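Local coordinates for nucleoside hydrolase, putative (Trypanosoma brucei, PDB 3FZ0), which belongs to the nucleoside hydrolase family, built on a mixed-sheet alpha/beta fold, and holds a bound calcium ion in this model, at residues A22-M27 with G54-L59; K241-I246 with D354-V359. The protein carries 2 engineered substitutions. All blocks are in the same frame, centred on the assembly; numbering follows the deposited sequence.

Contact 1: residues A22-M27 with G54-L59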
ATOM      1  N   ALA B  22     -13.794  12.965  30.322  1.00 59.82           N
ATOM      2  CA  ALA B  22     -12.516  13.695  30.165  1.00 60.21           C
ATOM      3  C   ALA B  22     -12.668  15.225  30.322  1.00 60.41           C
ATOM      4  O   ALA B  22     -11.852  15.887  30.995  1.00 60.10           O
ATOM      5  CB  ALA B  22     -11.859  13.360  28.827  1.00 59.57           C
ATOM      6  N   ILE B  23     -13.708  15.782  29.693  1.00 60.30           N
ATOM      7  CA  ILE B  23     -13.947  17.228  29.776  1.00 59.87           C
ATOM      8  C   ILE B  23     -14.351  17.593  31.210  1.00 60.49           C
ATOM      9  O   ILE B  23     -13.923  18.622  31.729  1.00 61.33           O
ATOM     10  CB  ILE B  23     -14.981  17.713  28.705  1.00 59.55           C
ATOM     11  CG1 ILE B  23     -14.415  17.468  27.293  1.00 59.17           C
ATOM     12  CG2 ILE B  23     -15.315  19.173  28.899  1.00 57.04           C
ATOM     13  CD1 ILE B  23     -15.442  17.383  26.170  1.00 59.07           C
ATOM     14  N   MET B  24     -15.134  16.730  31.843  1.00 60.45           N
ATOM     15  CA  MET B  24     -15.493  16.879  33.240  1.00 61.14           C
ATOM     16  C   MET B  24     -14.253  16.910  34.119  1.00 61.38           C
ATOM     17  O   MET B  24     -14.158  17.706  35.060  1.00 61.40           O
ATOM     18  CB  MET B  24     -16.467  15.780  33.688  1.00 60.97           C
ATOM     19  CG  MET B  24     -17.880  15.860  33.052  1.00 60.41           C
ATOM     20  SD  MET B  24     -18.999  14.518  33.579  1.00 61.31           S
ATOM     21  CE  MET B  24     -19.845  15.270  34.945  1.00 60.39           C
ATOM     22  N   LEU B  25     -13.278  16.084  33.780  1.00 61.74           N
ATOM     23  CA  LEU B  25     -12.062  15.998  34.566  1.00 62.29           C
ATOM     24  C   LEU B  25     -11.265  17.299  34.410  1.00 62.86           C
ATOM     25  O   LEU B  25     -10.872  17.929  35.423  1.00 63.31           O
ATOM     26  CB  LEU B  25     -11.250  14.772  34.163  1.00 62.21           C
ATOM     27  CG  LEU B  25     -10.150  14.192  35.057  1.00 62.18           C
ATOM     28  CD1 LEU B  25      -9.711  12.845  34.494  1.00 61.82           C
ATOM     29  CD2 LEU B  25      -8.974  15.077  35.158  1.00 61.15           C
ATOM     30  N   ALA B  26     -11.043  17.718  33.165  1.00 62.97           N
ATOM     31  CA  ALA B  26     -10.424  19.038  32.894  1.00 63.73           C
ATOM     32  C   ALA B  26     -11.115  20.198  33.621  1.00 64.50           C
ATOM     33  O   ALA B  26     -10.437  21.074  34.138  1.00 64.92           O
ATOM     34  CB  ALA B  26     -10.400  19.312  31.417  1.00 62.74           C
ATOM     35  N   MET B  27     -12.451  20.178  33.672  1.00 65.02           N
ATOM     36  CA  MET B  27     -13.196  21.293  34.232  1.00 66.33           C
ATOM     37  C   MET B  27     -13.296  21.328  35.735  1.00 65.90           C
ATOM     38  O   MET B  27     -13.848  22.284  36.255  1.00 66.56           O
ATOM     39  CB  MET B  27     -14.598  21.348  33.641  1.00 66.06           C
ATOM     40  CG  MET B  27     -14.638  21.979  32.274  1.00 67.46           C
ATOM     41  SD  MET B  27     -16.305  21.965  31.652  1.00 69.13           S
ATOM     42  CE  MET B  27     -16.774  20.309  32.093  1.00 69.92           C
ATOM     43  N   GLY B  54     -23.135  20.821  24.193  1.00 60.20           N
ATOM     44  CA  GLY B  54     -24.111  21.752  24.708  1.00 60.22           C
ATOM     45  C   GLY B  54     -24.803  21.237  25.936  1.00 60.99           C
ATOM     46  O   GLY B  54     -24.997  22.001  26.896  1.00 61.57           O
ATOM     47  N   LYS B  55     -25.187  19.954  25.931  1.00 61.33           N
ATOM     48  CA  LYS B  55     -25.825  19.331  27.118  1.00 61.17           C
ATOM     49  C   LYS B  55     -24.838  19.228  28.268  1.00 61.69           C
ATOM     50  O   LYS B  55     -25.214  19.484  29.416  1.00 62.00           O
ATOM     51  CB  LYS B  55     -26.425  17.955  26.798  1.00 60.94           C
ATOM     52  CG  LYS B  55     -27.577  18.007  25.782  1.00 60.82           C
ATOM     53  CD  LYS B  55     -27.895  16.647  25.202  1.00 60.02           C
ATOM     54  CE  LYS B  55     -29.115  16.730  24.324  1.00 58.32           C
ATOM     55  NZ  LYS B  55     -29.640  15.409  23.956  1.00 56.83           N
ATOM     56  N   LEU B  56     -23.577  18.882  27.967  1.00 61.57           N
ATOM     57  CA  LEU B  56     -22.549  18.847  29.018  1.00 61.77           C
ATOM     58  C   LEU B  56     -22.266  20.237  29.637  1.00 61.94           C
ATOM     59  O   LEU B  56     -22.156  20.357  30.849  1.00 62.22           O
ATOM     60  CB  LEU B  56     -21.261  18.221  28.487  1.00 61.60           C
ATOM     61  CG  LEU B  56     -20.031  18.203  29.413  1.00 62.52           C
ATOM     62  CD1 LEU B  56     -20.284  17.364  30.672  1.00 60.63           C
ATOM     63  CD2 LEU B  56     -18.835  17.633  28.612  1.00 62.02           C
ATOM     64  N   LEU B  57     -22.188  21.291  28.819  1.00 61.57           N
ATOM     65  CA  LEU B  57     -21.957  22.627  29.367  1.00 61.29           C
ATOM     66  C   LEU B  57     -23.175  23.227  30.108  1.00 61.78           C
ATOM     67  O   LEU B  57     -22.995  24.033  31.036  1.00 62.17           O
ATOM     68  CB  LEU B  57     -21.436  23.585  28.296  1.00 60.87           C
ATOM     69  CG  LEU B  57     -20.153  23.152  27.576  1.00 60.74           C
ATOM     70  CD1 LEU B  57     -19.779  24.132  26.478  1.00 58.58           C
ATOM     71  CD2 LEU B  57     -18.973  22.897  28.528  1.00 58.98           C
ATOM     72  N   ASP B  58     -24.397  22.860  29.705  1.00 61.76           N
ATOM     73  CA  ASP B  58     -25.599  23.168  30.505  1.00 62.08           C
ATOM     74  C   ASP B  58     -25.431  22.712  31.949  1.00 61.97           C
ATOM     75  O   ASP B  58     -25.655  23.489  32.877  1.00 61.90           O
ATOM     76  CB  ASP B  58     -26.848  22.490  29.922  1.00 62.02           C
ATOM     77  CG  ASP B  58     -27.362  23.175  28.673  1.00 63.10           C
ATOM     78  OD1 ASP B  58     -27.018  24.371  28.435  1.00 63.08           O
ATOM     79  OD2 ASP B  58     -28.145  22.530  27.946  1.00 64.48           O
ATOM     80  N   LEU B  59     -25.011  21.455  32.118  1.00 62.23           N
ATOM     81  CA  LEU B  59     -24.787  20.875  33.428  1.00 62.44           C
ATOM     82  C   LEU B  59     -23.932  21.798  34.313  1.00 62.98           C
ATOM     83  O   LEU B  59     -24.259  22.033  35.456  1.00 62.99           O
ATOM     84  CB  LEU B  59     -24.157  19.498  33.273  1.00 62.24           C
ATOM     85  CG  LEU B  59     -24.103  18.599  34.513  1.00 62.92           C
ATOM     86  CD1 LEU B  59     -25.540  18.247  34.990  1.00 62.86           C
ATOM     87  CD2 LEU B  59     -23.297  17.341  34.251  1.00 61.84           C
TER

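Contact 2: residues K241-I246 with D354-V359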
ATOM      1  N   LYS B 241     -25.953  16.327  40.892  1.00 59.62           N
ATOM      2  CA  LYS B 241     -26.338  16.456  39.499  1.00 59.77           C
ATOM      3  C   LYS B 241     -25.236  15.901  38.606  1.00 60.55           C
ATOM      4  O   LYS B 241     -25.523  15.519  37.463  1.00 61.23           O
ATOM      5  CB  LYS B 241     -26.734  17.901  39.145  1.00 58.75           C
ATOM      6  CG  LYS B 241     -25.660  18.919  39.444  1.00 60.90           C
ATOM      7  CD  LYS B 241     -26.112  20.336  39.206  1.00 63.76           C
ATOM      8  CE  LYS B 241     -25.041  21.152  38.495  1.00 66.56           C
ATOM      9  NZ  LYS B 241     -25.516  22.544  38.289  1.00 67.78           N
ATOM     10  N   TRP B 242     -23.995  15.866  39.128  1.00 60.76           N
ATOM     11  CA  TRP B 242     -22.847  15.226  38.451  1.00 60.56           C
ATOM     12  C   TRP B 242     -22.994  13.697  38.409  1.00 60.60           C
ATOM     13  O   TRP B 242     -22.799  13.081  37.385  1.00 60.96           O
ATOM     14  CB  TRP B 242     -21.478  15.570  39.104  1.00 60.05           C
ATOM     15  CG  TRP B 242     -21.216  17.004  39.575  1.00 60.93           C
ATOM     16  CD1 TRP B 242     -20.773  17.370  40.811  1.00 61.62           C
ATOM     17  CD2 TRP B 242     -21.339  18.233  38.824  1.00 59.84           C
ATOM     18  NE1 TRP B 242     -20.628  18.731  40.889  1.00 60.26           N
ATOM     19  CE2 TRP B 242     -20.965  19.288  39.688  1.00 59.93           C
ATOM     20  CE3 TRP B 242     -21.749  18.543  37.519  1.00 61.10           C
ATOM     21  CZ2 TRP B 242     -20.974  20.641  39.295  1.00 58.82           C
ATOM     22  CZ3 TRP B 242     -21.773  19.892  37.127  1.00 61.54           C
ATOM     23  CH2 TRP B 242     -21.389  20.926  38.031  1.00 60.14           C
ATOM     24  N   GLN B 243     -23.320  13.073  39.524  1.00 61.97           N
ATOM     25  CA  GLN B 243     -23.499  11.617  39.537  1.00 62.18           C
ATOM     26  C   GLN B 243     -24.693  11.190  38.688  1.00 61.97           C
ATOM     27  O   GLN B 243     -24.597  10.242  37.919  1.00 61.47           O
ATOM     28  CB  GLN B 243     -23.631  11.100  40.960  1.00 61.91           C
ATOM     29  CG  GLN B 243     -22.457  11.456  41.872  1.00 61.57           C
ATOM     30  CD  GLN B 243     -22.807  11.232  43.327  1.00 62.10           C
ATOM     31  OE1 GLN B 243     -23.817  11.740  43.785  1.00 63.29           O
ATOM     32  NE2 GLN B 243     -22.004  10.453  44.049  1.00 60.41           N
ATOM     33  N   GLU B 244     -25.797  11.919  38.805  1.00 62.44           N
ATOM     34  CA  GLU B 244     -27.003  11.616  38.014  1.00 62.97           C
ATOM     35  C   GLU B 244     -26.694  11.617  36.510  1.00 62.66           C
ATOM     36  O   GLU B 244     -27.035  10.673  35.791  1.00 62.54           O
ATOM     37  CB  GLU B 244     -28.133  12.590  38.326  1.00 62.97           C
ATOM     38  CG  GLU B 244     -29.289  12.472  37.360  1.00 63.71           C
ATOM     39  CD  GLU B 244     -30.428  13.381  37.711  1.00 65.15           C
ATOM     40  OE1 GLU B 244     -31.260  13.605  36.810  1.00 68.04           O
ATOM     41  OE2 GLU B 244     -30.509  13.870  38.871  1.00 67.30           O
ATOM     42  N   PHE B 245     -26.008  12.668  36.075  1.00 61.81           N
ATOM     43  CA  PHE B 245     -25.600  12.819  34.695  1.00 61.71           C
ATOM     44  C   PHE B 245     -24.674  11.679  34.247  1.00 61.78           C
ATOM     45  O   PHE B 245     -24.879  11.123  33.177  1.00 61.69           O
ATOM     46  CB  PHE B 245     -24.958  14.208  34.478  1.00 61.19           C
ATOM     47  CG  PHE B 245     -24.443  14.444  33.075  1.00 61.48           C
ATOM     48  CD1 PHE B 245     -25.236  15.066  32.127  1.00 61.64           C
ATOM     49  CD2 PHE B 245     -23.148  14.079  32.718  1.00 60.12           C
ATOM     50  CE1 PHE B 245     -24.750  15.309  30.831  1.00 61.47           C
ATOM     51  CE2 PHE B 245     -22.654  14.316  31.422  1.00 60.38           C
ATOM     52  CZ  PHE B 245     -23.444  14.927  30.489  1.00 60.18           C
ATOM     53  N   ILE B 246     -23.663  11.346  35.055  1.00 61.69           N
ATOM     54  CA  ILE B 246     -22.763  10.247  34.734  1.00 61.59           C
ATOM     55  C   ILE B 246     -23.535   8.933  34.655  1.00 62.24           C
ATOM     56  O   ILE B 246     -23.364   8.194  33.702  1.00 62.57           O
ATOM     57  CB  ILE B 246     -21.504  10.169  35.683  1.00 61.87           C
ATOM     58  CG1 ILE B 246     -20.648  11.450  35.527  1.00 60.44           C
ATOM     59  CG2 ILE B 246     -20.667   8.847  35.434  1.00 60.83           C
ATOM     60  CD1 ILE B 246     -19.498  11.559  36.500  1.00 60.79           C
ATOM     61  N   ASP B 354     -12.830  13.279  42.112  1.00 62.56           N
ATOM     62  CA  ASP B 354     -12.904  14.732  42.205  1.00 62.47           C
ATOM     63  C   ASP B 354     -13.988  15.338  41.314  1.00 62.21           C
ATOM     64  O   ASP B 354     -14.558  16.388  41.668  1.00 62.56           O
ATOM     65  CB  ASP B 354     -11.543  15.390  41.969  1.00 61.90           C
ATOM     66  CG  ASP B 354     -10.610  15.226  43.155  1.00 63.78           C
ATOM     67  OD1 ASP B 354      -9.405  15.482  42.987  1.00 66.81           O
ATOM     68  OD2 ASP B 354     -11.056  14.817  44.263  1.00 63.96           O
ATOM     69  N   ILE B 355     -14.315  14.672  40.207  1.00 61.42           N
ATOM     70  CA  ILE B 355     -15.436  15.123  39.391  1.00 61.18           C
ATOM     71  C   ILE B 355     -16.742  15.205  40.199  1.00 61.37           C
ATOM     72  O   ILE B 355     -17.442  16.217  40.132  1.00 61.17           O
ATOM     73  CB  ILE B 355     -15.654  14.234  38.150  1.00 61.05           C
ATOM     74  CG1 ILE B 355     -14.444  14.288  37.240  1.00 60.43           C
ATOM     75  CG2 ILE B 355     -16.932  14.638  37.399  1.00 60.35           C
ATOM     76  CD1 ILE B 355     -14.450  13.235  36.133  1.00 60.02           C
ATOM     77  N   VAL B 356     -17.066  14.156  40.963  1.00 61.62           N
ATOM     78  CA  VAL B 356     -18.379  14.100  41.615  1.00 61.79           C
ATOM     79  C   VAL B 356     -18.451  14.943  42.889  1.00 62.21           C
ATOM     80  O   VAL B 356     -19.536  15.128  43.475  1.00 62.57           O
ATOM     81  CB  VAL B 356     -18.893  12.642  41.809  1.00 61.65           C
ATOM     82  CG1 VAL B 356     -19.008  11.930  40.476  1.00 60.66           C
ATOM     83  CG2 VAL B 356     -18.013  11.835  42.788  1.00 61.19           C
ATOM     84  N   GLU B 357     -17.295  15.449  43.319  1.00 62.80           N
ATOM     85  CA  GLU B 357     -17.184  16.226  44.564  1.00 63.63           C
ATOM     86  C   GLU B 357     -16.995  17.732  44.271  1.00 63.16           C
ATOM     87  O   GLU B 357     -16.737  18.546  45.158  1.00 63.00           O
ATOM     88  CB  GLU B 357     -16.027  15.710  45.427  1.00 63.16           C
ATOM     89  CG  GLU B 357     -16.180  14.325  46.023  1.00 64.86           C
ATOM     90  CD  GLU B 357     -14.926  13.936  46.801  1.00 65.59           C
ATOM     91  OE1 GLU B 357     -13.911  14.622  46.601  1.00 68.69           O
ATOM     92  OE2 GLU B 357     -14.943  12.991  47.624  1.00 67.35           O
ATOM     93  N   TYR B 358     -17.114  18.099  43.012  1.00 63.08           N
ATOM     94  CA  TYR B 358     -16.803  19.454  42.596  1.00 63.17           C
ATOM     95  C   TYR B 358     -17.876  20.465  43.044  1.00 63.78           C
ATOM     96  O   TYR B 358     -19.081  20.262  42.846  1.00 63.73           O
ATOM     97  CB  TYR B 358     -16.650  19.500  41.080  1.00 62.60           C
ATOM     98  CG  TYR B 358     -16.419  20.872  40.473  1.00 62.22           C
ATOM     99  CD1 TYR B 358     -15.197  21.531  40.637  1.00 62.53           C
ATOM    100  CD2 TYR B 358     -17.406  21.507  39.719  1.00 61.42           C
ATOM    101  CE1 TYR B 358     -14.963  22.771  40.086  1.00 61.29           C
ATOM    102  CE2 TYR B 358     -17.187  22.773  39.152  1.00 62.03           C
ATOM    103  CZ  TYR B 358     -15.946  23.389  39.329  1.00 63.18           C
ATOM    104  OH  TYR B 358     -15.695  24.632  38.760  1.00 62.86           O
ATOM    105  N   VAL B 359     -17.422  21.554  43.653  1.00 64.06           N
ATOM    106  CA  VAL B 359     -18.294  22.674  43.969  1.00 64.49           C
ATOM    107  C   VAL B 359     -17.679  23.896  43.273  1.00 65.20           C
ATOM    108  O   VAL B 359     -16.505  24.219  43.480  1.00 65.04           O
ATOM    109  CB  VAL B 359     -18.390  22.905  45.464  1.00 64.27           C
ATOM    110  CG1 VAL B 359     -19.454  23.944  45.759  1.00 63.68           C
ATOM    111  CG2 VAL B 359     -18.682  21.592  46.167  1.00 64.03           C
TER

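Contact 1: residues A22-M27 with G54-L59
Leu-56 reaches over to Ile-23 and Met-24 and wedges its forked tip between them, joining two helices of the alpha/beta fold of the nucleoside hydrolases. Helix 17-27 makes the beta-alpha-beta crossover between the neighbouring parallel strands 6-13 and 32-39, and helix 46-60 follows; both rest on strand 32-39, where Ile-23 and Leu-57 meet Ile-37. The short segments run roughly the same way, their axes 33° apart and 11.5 Å at closest approach, so side chains do all the bridging. Turned opposite the backbone N (chi1 175°), CG of Leu-56 is carried toward helix 17-27, and from there the two methyls go to different partners: CD2 packs 3.9 Å from CG2 of Ile-23, while CD1 lies 3.7 Å from CG of Met-24. The Leu-56 and Ile-23 side chains meet obliquely. Met-24 then bends at its thioether (chi3 94°), which carries the end of the chain on to Leu-59. These last two side chains cross nearly at right angles. Helix 241-249 packs against the group, Phe-245 touching Leu-56 and Leu-59. One turn along from Ile-23, SD of Met-27 sits 4.2 Å from CD2 of Leu-57.

Contact 2: residues K241-I246 with D354-V359
Trp-242 and Tyr-358 meet through different first torsions: the tryptophan keeps CG beside its backbone N and roughly opposite the carbonyl carbon (chi1 -41°), whereas the tyrosine swings CG opposite its backbone N (chi1 176°). The first choice lays the indole across the chain that leaves helix 345-356, with its nitrogen edge leading. There NE1 donates to the backbone O of Tyr-358 at 2.9 Å, with an N-H...O angle of 157°. The oxygen lies close to the indole plane, though the donor is tilted somewhat from the carbonyl plane. Two more backbone oxygens crowd the same corner of the ring: CD1 is 3.6 Å from O of Ile-355 and 3.7 Å from O of Val-356, which comes in at the ring edge and also accepts a hydrogen bond from Asn-240. Further round the indole, CZ2 comes 3.7 Å from CD2 of Tyr-358, at the edge of the phenol ring; the two rings are inclined, neither stacked nor edge-to-face. Lys-241 lays CE over one indole face, and Tyr-60 stacks with the indole.

One helical turn on, Ile-246 points CD1 at CG1 of Val-356 (4.0 Å) and at CG2 of Ile-355. Gln-243 crosses Val-356 nearly at a right angle, offering CG to CG1 at 3.8 Å, while its NE2 bonds to O of Leu-224. The apolar side chains of helix 241-249 thus pack on the last turn of helix 345-356, and the indole bond takes the turn that follows, at Tyr-358. A neutral N-H, directed at that one oxygen, satisfies the Tyr-358 carbonyl, so this hydrogen bond needs no charged donor; the other two oxygens lie near the C-H at CD1, a weakly polar contact that is at most probably favourable.

Contacts 1 and 2 adjoin on the same side of the chain's centre, their own centres about 10 Å apart. Met-24 of contact 1 reaches into contact 2: its CE lies 3.9 Å from CG2 of Ile-355, and it also touches Ile-246. Leu-59 is a second joint, with its CD2 3.3 Å from CG of Phe-245, and its O 3.1 Å from NZ of Lys-241 in a weak hydrogen bond and 3.7 Å from CZ3 of Trp-242. Helix 241-249 therefore touches both helices of contact 1 while it holds the C-terminal end in contact 2. Toward the metal, the side chain of Ile-23 is about 9 Å from the calcium ion bound by Asp-14, Asp-19, Leu-134 and Asp-283; its neighbour Ala-22 packs against Asp-283.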